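Local coordinates for protein SnoN,SnoN (Streptomyces nogalater, PDB 5EQU) that is probably an iron- and 2-oxoglutarate-dependent epimerase of the phytanoyl-CoA dioxygenase family, and binds 2-oxoglutarate and nogalamycin RO, at residues R119-E124 with V242-T247; A156-V161 with T217-R222. All coordinates share one frame; numbering follows the deposited sequence.

Interaction 1: R119-E124 with V242-T247. With 5R6 (Nogalamycin RO), chain G.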
loop_
_atom_site.group_PDB
_atom_site.type_symbol
_atom_site.label_atom_id
_atom_site.label_comp_id
_atom_site.label_asym_id
_atom_site.label_seq_id
_atom_site.Cartn_x
_atom_site.Cartn_y
_atom_site.Cartn_z
ATOM N N ARG A 119 9.170 10.631 1.936
ATOM C CA ARG A 119 9.700 10.219 0.668
ATOM C C ARG A 119 8.873 9.065 0.190
ATOM O O ARG A 119 8.339 8.293 1.006
ATOM C CB ARG A 119 11.157 9.740 0.817
ATOM C CG ARG A 119 12.143 10.872 0.977
ATOM C CD ARG A 119 13.560 10.390 1.291
ATOM N NE ARG A 119 14.417 11.543 1.464
ATOM C CZ ARG A 119 14.999 12.220 0.472
ATOM N NH1 ARG A 119 14.851 11.877 -0.813
ATOM N NH2 ARG A 119 15.721 13.278 0.774
ATOM N N LEU A 120 8.823 8.902 -1.118
ATOM C CA LEU A 120 8.280 7.708 -1.697
ATOM C C LEU A 120 9.287 6.572 -1.555
ATOM O O LEU A 120 10.472 6.728 -1.911
ATOM C CB LEU A 120 8.020 7.927 -3.176
ATOM C CG LEU A 120 7.584 6.715 -3.984
ATOM C CD1 LEU A 120 6.202 6.288 -3.548
ATOM C CD2 LEU A 120 7.628 7.049 -5.451
ATOM N N PHE A 121 8.810 5.416 -1.106
ATOM C CA PHE A 121 9.617 4.197 -1.139
ATOM C C PHE A 121 9.318 3.368 -2.365
ATOM O O PHE A 121 10.247 2.927 -3.086
ATOM C CB PHE A 121 9.394 3.368 0.133
ATOM C CG PHE A 121 10.060 2.026 0.101
ATOM C CD1 PHE A 121 11.429 1.931 0.054
ATOM C CD2 PHE A 121 9.302 0.849 0.164
ATOM C CE1 PHE A 121 12.059 0.697 0.035
ATOM C CE2 PHE A 121 9.924 -0.395 0.138
ATOM C CZ PHE A 121 11.314 -0.464 0.074
ATOM N N LYS A 122 8.025 3.126 -2.601
ATOM C CA LYS A 122 7.615 2.363 -3.805
ATOM C C LYS A 122 6.168 2.607 -4.158
ATOM O O LYS A 122 5.394 3.008 -3.295
ATOM C CB LYS A 122 7.835 0.858 -3.630
ATOM C CG LYS A 122 6.918 0.198 -2.602
ATOM C CD LYS A 122 7.233 -1.293 -2.461
ATOM C CE LYS A 122 6.463 -1.911 -1.315
ATOM N NZ LYS A 122 6.492 -3.389 -1.438
ATOM N N LEU A 123 5.824 2.356 -5.427
ATOM C CA LEU A 123 4.437 2.193 -5.827
ATOM C C LEU A 123 4.267 0.934 -6.651
ATOM O O LEU A 123 5.056 0.647 -7.561
ATOM C CB LEU A 123 3.913 3.416 -6.624
ATOM C CG LEU A 123 2.490 3.353 -7.196
ATOM C CD1 LEU A 123 1.917 4.741 -7.415
ATOM C CD2 LEU A 123 2.451 2.619 -8.510
ATOM N N GLU A 124 3.183 0.222 -6.359
ATOM C CA GLU A 124 2.822 -0.979 -7.078
ATOM C C GLU A 124 1.464 -0.849 -7.742
ATOM O O GLU A 124 0.547 -0.304 -7.166
ATOM C CB GLU A 124 2.807 -2.163 -6.105
ATOM C CG GLU A 124 4.217 -2.493 -5.583
ATOM C CD GLU A 124 4.237 -3.348 -4.320
ATOM O OE1 GLU A 124 3.257 -3.356 -3.520
ATOM O OE2 GLU A 124 5.270 -4.005 -4.127
ATOM N N VAL A 242 3.818 3.225 -0.903
ATOM C CA VAL A 242 4.352 3.316 0.443
ATOM C C VAL A 242 5.202 4.586 0.581
ATOM O O VAL A 242 6.096 4.847 -0.243
ATOM C CB VAL A 242 5.243 2.085 0.759
ATOM C CG1 VAL A 242 5.811 2.161 2.169
ATOM C CG2 VAL A 242 4.465 0.807 0.542
ATOM N N TYR A 243 4.957 5.304 1.678
ATOM C CA TYR A 243 5.660 6.516 2.012
ATOM C C TYR A 243 6.373 6.329 3.328
ATOM O O TYR A 243 5.843 5.716 4.273
ATOM C CB TYR A 243 4.667 7.697 2.077
ATOM C CG TYR A 243 3.921 7.894 0.767
ATOM C CD1 TYR A 243 4.571 8.370 -0.348
ATOM C CD2 TYR A 243 2.562 7.597 0.649
ATOM C CE1 TYR A 243 3.910 8.550 -1.562
ATOM C CE2 TYR A 243 1.894 7.752 -0.565
ATOM C CZ TYR A 243 2.565 8.242 -1.675
ATOM O OH TYR A 243 1.907 8.395 -2.887
ATOM N N MET A 244 7.586 6.859 3.383
ATOM C CA MET A 244 8.452 6.718 4.533
ATOM C C MET A 244 8.937 8.078 4.997
ATOM O O MET A 244 8.930 9.050 4.247
ATOM C CB MET A 244 9.632 5.813 4.177
ATOM C CG MET A 244 10.574 6.393 3.146
ATOM S SD MET A 244 11.675 5.146 2.563
ATOM C CE MET A 244 12.586 6.020 1.277
ATOM N N ASP A 245 9.380 8.122 6.238
ATOM C CA ASP A 245 10.045 9.285 6.821
ATOM C C ASP A 245 11.219 9.763 5.908
ATOM O O ASP A 245 11.946 8.945 5.331
ATOM C CB ASP A 245 10.594 8.872 8.192
ATOM C CG ASP A 245 10.768 10.035 9.143
ATOM O OD1 ASP A 245 11.766 10.755 8.996
ATOM O OD2 ASP A 245 9.902 10.191 10.057
ATOM N N ALA A 246 11.390 11.079 5.780
ATOM C CA ALA A 246 12.311 11.652 4.810
ATOM C C ALA A 246 13.766 11.301 5.129
ATOM O O ALA A 246 14.617 11.389 4.252
ATOM C CB ALA A 246 12.141 13.169 4.742
ATOM N N THR A 247 14.019 10.937 6.387
ATOM C CA THR A 247 15.319 10.539 6.911
ATOM C C THR A 247 15.520 9.029 7.014
ATOM O O THR A 247 16.452 8.609 7.636
ATOM C CB THR A 247 15.485 11.106 8.348
ATOM O OG1 THR A 247 14.425 10.627 9.184
ATOM C CG2 THR A 247 15.429 12.639 8.346
HETATM C CAR 5R6 G . -0.507 -17.045 2.508
HETATM C CBN 5R6 G . -1.584 -18.017 2.728
HETATM O OAL 5R6 G . -2.456 -17.525 3.809
HETATM C CBR 5R6 G . -1.020 -19.466 2.877
HETATM O OAM 5R6 G . -1.395 -20.098 1.658
HETATM C CBM 5R6 G . 0.550 -19.602 2.923
HETATM C CAB 5R6 G . 1.053 -20.958 3.396
HETATM O OAW 5R6 G . 1.167 -18.577 3.728
HETATM C CBP 5R6 G . 0.681 -17.205 3.485
HETATM O OAX 5R6 G . 1.719 -16.333 2.975
HETATM C CBQ 5R6 G . 2.720 -16.514 1.931
HETATM C CAT 5R6 G . 2.509 -17.546 0.790
HETATM C CBW 5R6 G . 3.839 -17.692 0.001
HETATM C CAE 5R6 G . 3.665 -18.569 -1.258
HETATM O OAO 5R6 G . 4.733 -18.377 0.842
HETATM C CBF 5R6 G . 3.103 -15.233 1.420
HETATM C CBB 5R6 G . 2.709 -14.029 2.042
HETATM O OAK 5R6 G . 1.892 -14.104 3.112
HETATM C CBK 5R6 G . 3.099 -12.746 1.631
HETATM C CBH 5R6 G . 2.679 -11.597 2.294
HETATM O OAI 5R6 G . 1.890 -11.665 3.251
HETATM C CBJ 5R6 G . 3.150 -10.349 1.843
HETATM C CBA 5R6 G . 2.749 -9.192 2.489
HETATM O OAJ 5R6 G . 1.879 -9.332 3.526
HETATM C CAP 5R6 G . 3.181 -7.964 2.088
HETATM C CBD 5R6 G . 4.013 -7.811 0.996
HETATM C CBX 5R6 G . 4.534 -6.547 0.586
HETATM C CAF 5R6 G . 5.084 -5.781 1.828
HETATM O OAY 5R6 G . 5.760 -6.692 -0.185
HETATM C CBS 5R6 G . 3.571 -5.689 -0.180
HETATM O OAN 5R6 G . 4.189 -4.420 -0.512
HETATM C CBT 5R6 G . 3.162 -6.425 -1.452
HETATM N NBV 5R6 G . 2.338 -5.552 -2.287
HETATM C CAD 5R6 G . 1.902 -6.255 -3.519
HETATM C CAC 5R6 G . 1.150 -4.960 -1.598
HETATM C CAS 5R6 G . 4.406 -6.980 -2.216
HETATM C CBO 5R6 G . 5.561 -7.518 -1.288
HETATM O OAV 5R6 G . 5.258 -8.800 -0.729
HETATM C CBE 5R6 G . 4.410 -8.951 0.336
HETATM C CBL 5R6 G . 3.998 -10.234 0.731
HETATM C CBG 5R6 G . 4.409 -11.404 0.082
HETATM O OAH 5R6 G . 5.151 -11.342 -0.885
HETATM C CBI 5R6 G . 3.963 -12.659 0.537
HETATM C CAQ 5R6 G . 4.377 -13.857 -0.079
HETATM C CBC 5R6 G . 3.973 -15.144 0.333
HETATM C CBU 5R6 G . 4.510 -16.296 -0.338
HETATM C CAZ 5R6 G . 5.922 -16.447 0.061
HETATM O OAG 5R6 G . 6.755 -16.974 -0.689
HETATM O OAU 5R6 G . 6.280 -16.099 1.366
HETATM C CAA 5R6 G . 7.507 -16.633 1.938
HETATM O O HOH W 1 15.543 14.117 3.746
#

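Interaction 2: A156-V161 with T217-R222. With AKG (2-oxoglutaric acid), chain F.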
loop_
_atom_site.group_PDB
_atom_site.type_symbol
_atom_site.label_atom_id
_atom_site.label_comp_id
_atom_site.label_asym_id
_atom_site.label_seq_id
_atom_site.Cartn_x
_atom_site.Cartn_y
_atom_site.Cartn_z
ATOM N N ALA A 156 5.538 3.971 8.712
ATOM C CA ALA A 156 5.283 4.144 7.317
ATOM C C ALA A 156 3.754 4.302 7.089
ATOM O O ALA A 156 2.947 4.027 7.974
ATOM C CB ALA A 156 5.841 2.949 6.545
ATOM N N LEU A 157 3.373 4.709 5.891
ATOM C CA LEU A 157 1.969 5.005 5.583
ATOM C C LEU A 157 1.765 4.627 4.150
ATOM O O LEU A 157 2.645 4.931 3.300
ATOM C CB LEU A 157 1.755 6.496 5.842
ATOM C CG LEU A 157 0.572 7.320 5.404
ATOM C CD1 LEU A 157 0.556 8.636 6.160
ATOM C CD2 LEU A 157 0.658 7.643 3.928
ATOM N N THR A 158 0.643 3.956 3.878
ATOM C CA THR A 158 0.326 3.404 2.544
ATOM C C THR A 158 -0.933 4.092 1.941
ATOM O O THR A 158 -1.947 4.212 2.621
ATOM C CB THR A 158 0.156 1.897 2.587
ATOM O OG1 THR A 158 1.414 1.287 2.932
ATOM C CG2 THR A 158 -0.221 1.333 1.234
ATOM N N ALA A 159 -0.841 4.573 0.690
ATOM C CA ALA A 159 -1.993 5.168 0.017
ATOM C C ALA A 159 -2.440 4.158 -0.984
ATOM O O ALA A 159 -1.677 3.801 -1.851
ATOM C CB ALA A 159 -1.631 6.469 -0.662
ATOM N N TRP A 160 -3.685 3.682 -0.862
ATOM C CA TRP A 160 -4.237 2.685 -1.802
ATOM C C TRP A 160 -5.274 3.422 -2.635
ATOM O O TRP A 160 -6.286 3.813 -2.096
ATOM C CB TRP A 160 -4.883 1.569 -0.996
ATOM C CG TRP A 160 -5.158 0.292 -1.661
ATOM C CD1 TRP A 160 -4.447 -0.878 -1.508
ATOM C CD2 TRP A 160 -6.308 -0.045 -2.425
ATOM N NE1 TRP A 160 -5.053 -1.897 -2.222
ATOM C CE2 TRP A 160 -6.196 -1.408 -2.783
ATOM C CE3 TRP A 160 -7.399 0.691 -2.918
ATOM C CZ2 TRP A 160 -7.159 -2.055 -3.548
ATOM C CZ3 TRP A 160 -8.346 0.034 -3.712
ATOM C CH2 TRP A 160 -8.228 -1.304 -4.013
ATOM N N VAL A 161 -5.033 3.582 -3.933
ATOM C CA VAL A 161 -5.902 4.370 -4.833
ATOM C C VAL A 161 -6.724 3.477 -5.755
ATOM O O VAL A 161 -6.191 2.707 -6.534
ATOM C CB VAL A 161 -5.047 5.339 -5.674
ATOM C CG1 VAL A 161 -5.907 6.215 -6.611
ATOM C CG2 VAL A 161 -4.257 6.229 -4.726
ATOM N N THR A 217 -7.633 5.038 0.328
ATOM C CA THR A 217 -7.415 4.944 1.780
ATOM C C THR A 217 -5.933 5.241 2.061
ATOM O O THR A 217 -5.090 5.012 1.199
ATOM C CB THR A 217 -7.809 3.565 2.359
ATOM O OG1 THR A 217 -7.271 2.495 1.575
ATOM C CG2 THR A 217 -9.342 3.400 2.373
ATOM N N PHE A 218 -5.653 5.835 3.215
ATOM C CA PHE A 218 -4.350 5.833 3.828
ATOM C C PHE A 218 -4.388 4.908 5.054
ATOM O O PHE A 218 -5.301 5.046 5.878
ATOM C CB PHE A 218 -3.964 7.226 4.296
ATOM C CG PHE A 218 -3.813 8.207 3.171
ATOM C CD1 PHE A 218 -4.902 8.935 2.711
ATOM C CD2 PHE A 218 -2.576 8.384 2.543
ATOM C CE1 PHE A 218 -4.750 9.834 1.677
ATOM C CE2 PHE A 218 -2.432 9.287 1.503
ATOM C CZ PHE A 218 -3.504 10.008 1.064
ATOM N N HIS A 219 -3.412 3.994 5.184
ATOM C CA HIS A 219 -3.251 3.221 6.420
ATOM C C HIS A 219 -1.821 3.140 6.962
ATOM O O HIS A 219 -0.860 3.028 6.221
ATOM C CB HIS A 219 -3.862 1.826 6.309
ATOM C CG HIS A 219 -3.162 0.900 5.377
ATOM N ND1 HIS A 219 -3.543 0.742 4.064
ATOM C CD2 HIS A 219 -2.137 0.026 5.577
ATOM C CE1 HIS A 219 -2.777 -0.174 3.490
ATOM N NE2 HIS A 219 -1.930 -0.638 4.391
ATOM N N HIS A 220 -1.747 3.205 8.286
ATOM C CA HIS A 220 -0.534 3.066 9.081
ATOM C C HIS A 220 0.081 1.667 8.897
ATOM O O HIS A 220 -0.610 0.674 8.666
ATOM C CB HIS A 220 -0.901 3.328 10.543
ATOM C CG HIS A 220 0.242 3.626 11.455
ATOM N ND1 HIS A 220 1.077 2.650 11.929
ATOM C CD2 HIS A 220 0.616 4.770 12.076
ATOM C CE1 HIS A 220 1.960 3.182 12.753
ATOM N NE2 HIS A 220 1.701 4.469 12.869
ATOM N N ALA A 221 1.395 1.617 8.947
ATOM C CA ALA A 221 2.159 0.365 8.740
ATOM C C ALA A 221 1.817 -0.766 9.740
ATOM O O ALA A 221 1.849 -1.958 9.405
ATOM C CB ALA A 221 3.642 0.690 8.786
ATOM N N ARG A 222 1.493 -0.381 10.962
ATOM C CA ARG A 222 1.028 -1.309 12.012
ATOM C C ARG A 222 -0.470 -1.673 12.009
ATOM O O ARG A 222 -0.881 -2.452 12.847
ATOM C CB ARG A 222 1.401 -0.730 13.392
ATOM C CG ARG A 222 2.888 -0.757 13.655
ATOM C CD ARG A 222 3.245 -0.004 14.906
ATOM N NE ARG A 222 4.528 -0.474 15.421
ATOM C CZ ARG A 222 5.637 0.255 15.613
ATOM N NH1 ARG A 222 5.684 1.568 15.381
ATOM N NH2 ARG A 222 6.717 -0.346 16.126
HETATM C C1 AKG F . -1.472 -2.974 1.189
HETATM O O1 AKG F . -1.482 -2.128 0.261
HETATM O O2 AKG F . -0.867 -2.750 2.259
HETATM C C2 AKG F . -2.214 -4.235 1.018
HETATM O O5 AKG F . -2.055 -5.201 1.787
HETATM C C3 AKG F . -3.153 -4.281 -0.186
HETATM C C4 AKG F . -3.959 -5.573 -0.267
HETATM C C5 AKG F . -4.854 -5.678 -1.487
HETATM O O3 AKG F . -5.504 -6.742 -1.630
HETATM O O4 AKG F . -4.883 -4.734 -2.326
HETATM O O HOH W 2 -4.607 2.375 2.405
HETATM O O HOH W 3 1.282 1.340 5.673
#

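Interaction 1: R119-E124 with V242-T247
Arg119 opens the pairing with its backbone, its N donating to Met244 O and its O accepting from Met244 N (2.9 Å): an antiparallel hydrogen-bonded pair. Its side chain, extended from CG to NE, runs alongside Ala246, and NE reaches Ala246 O at 2.8 Å, on a lone pair in the carbonyl plane. The guanidinium meets that oxygen at its edge. A water joins NH2 to the same carbonyl, so two donors grip it, while NH1 goes to Phe280 O.

Leu120 faces Tyr243 as a non-hydrogen-bonded pair. With CG anti to the backbone N (chi1 174°), CD1 turns back to lie 3.8 Å from Tyr243 CE1; the Tyr243 hydroxyl is taken up by Ala101 O. Phe121 then binds Val242 O through its N. The Phe121 side chain crosses that of Met244 at about a right angle, Met244 SD lying obliquely 5.1 Å from the centroid of the Phe121 ring in a Met-aromatic contact, and Phe150 adds an edge-to-face neighbour.

Lys122 also faces Val242: its N makes a weak bond to Val242 O (3.5 Å), while its O accepts from Val242 N. Beyond CG its extended chain passes across the valine methyl, CE lying 3.9 Å from Val242 CG2. The ammonium at the end forms a salt bridge with Glu124, NZ approaching OE2 from above the carboxylate plane, and also binds OAN of nogalamycin RO at 2.7 Å. Glu124 OE1 takes the N-H of the ligand's NBV, also at 2.7 Å, so both residues hold the amino sugar end.

Residues 119-124 come from the first SnoN portion of this engineered fusion (14-202) and 242-247 from the second (203-305). Phe121 and Lys122, both opposite Val242, form a classic beta bulge in the larger antiparallel sheet of a cupin-type fold.

Interaction 2: A156-V161 with T217-R222
His219 holds its CG between the backbone N and the carbonyl carbon (chi1 68°), and Thr158 sets CG2 anti to its own N; the two side chains therefore lie side by side and point the same way. Thr158 CB comes over one face of the imidazole, offset toward the rim and 3.9 Å from the centroid of the His219 ring, a CH-pi contact. The setting is an antiparallel strand pair in the larger sheet of a cupin-type fold, with 156-161 in the first SnoN portion of the engineered fusion (14-202) and 217-222 in the second (203-305).

Thr158 with His219 and Trp160 with Thr217 are hydrogen-bonded pairs, each closed by two backbone bonds; that from Trp160 N to Thr217 O measures 2.8 Å. Beyond the strand end, Ala221 N reaches Ala156 O from above the carbonyl plane. On the face carrying Leu157, Ala159 and Phe218, Leu157 CD2 meets the edge of the phenylalanine ring 3.6 Å from Phe218 CD2, and helix 104-114 packs on this side, Leu109 and Leu113 on Phe218, Ala110 and Ala114 on Leu157.

The other face serves the cosubstrate. Trp160, its CG anti to the backbone N (chi1 -163°), keeps CB beside Thr217 OG1 and carries its indole away from 217-222 to 2-oxoglutarate, where NE1 donates to O4 at 2.8 Å, the oxygen near the ring plane. A phenylalanine here has no ring N-H and would probably leave O4 without this donor. At the other end of the ligand, His219 NE2 makes a weak bond to O2 (3.2 Å); Arg236, Thr139 and Ser240 also bind the molecule. At His219 ND1 one water ties three groups together: it donates to Thr158 O and lies 2.8 Å from Thr217 OG1 and 2.6 Å from His219 ND1.

In the fold
The two interactions sit in one seven-stranded antiparallel sheet, their centres about 11 Å apart. Strands 216-220, 157-162, 236-245 and 118-128 follow one another across it, so interaction 2 joins the first two and interaction 1 the last two. The middle pair is in contact as well, Tyr243 N lying 2.8 Å from Leu157 O, a probable hydrogen bond. Along the chain 119-124 comes first, then 156-161, 217-222 and 242-247, so that the inner pair closes within the outer one. Between them they serve neighbouring parts of one pocket: interaction 2 touches 2-oxoglutarate, and interaction 1 touches nogalamycin RO.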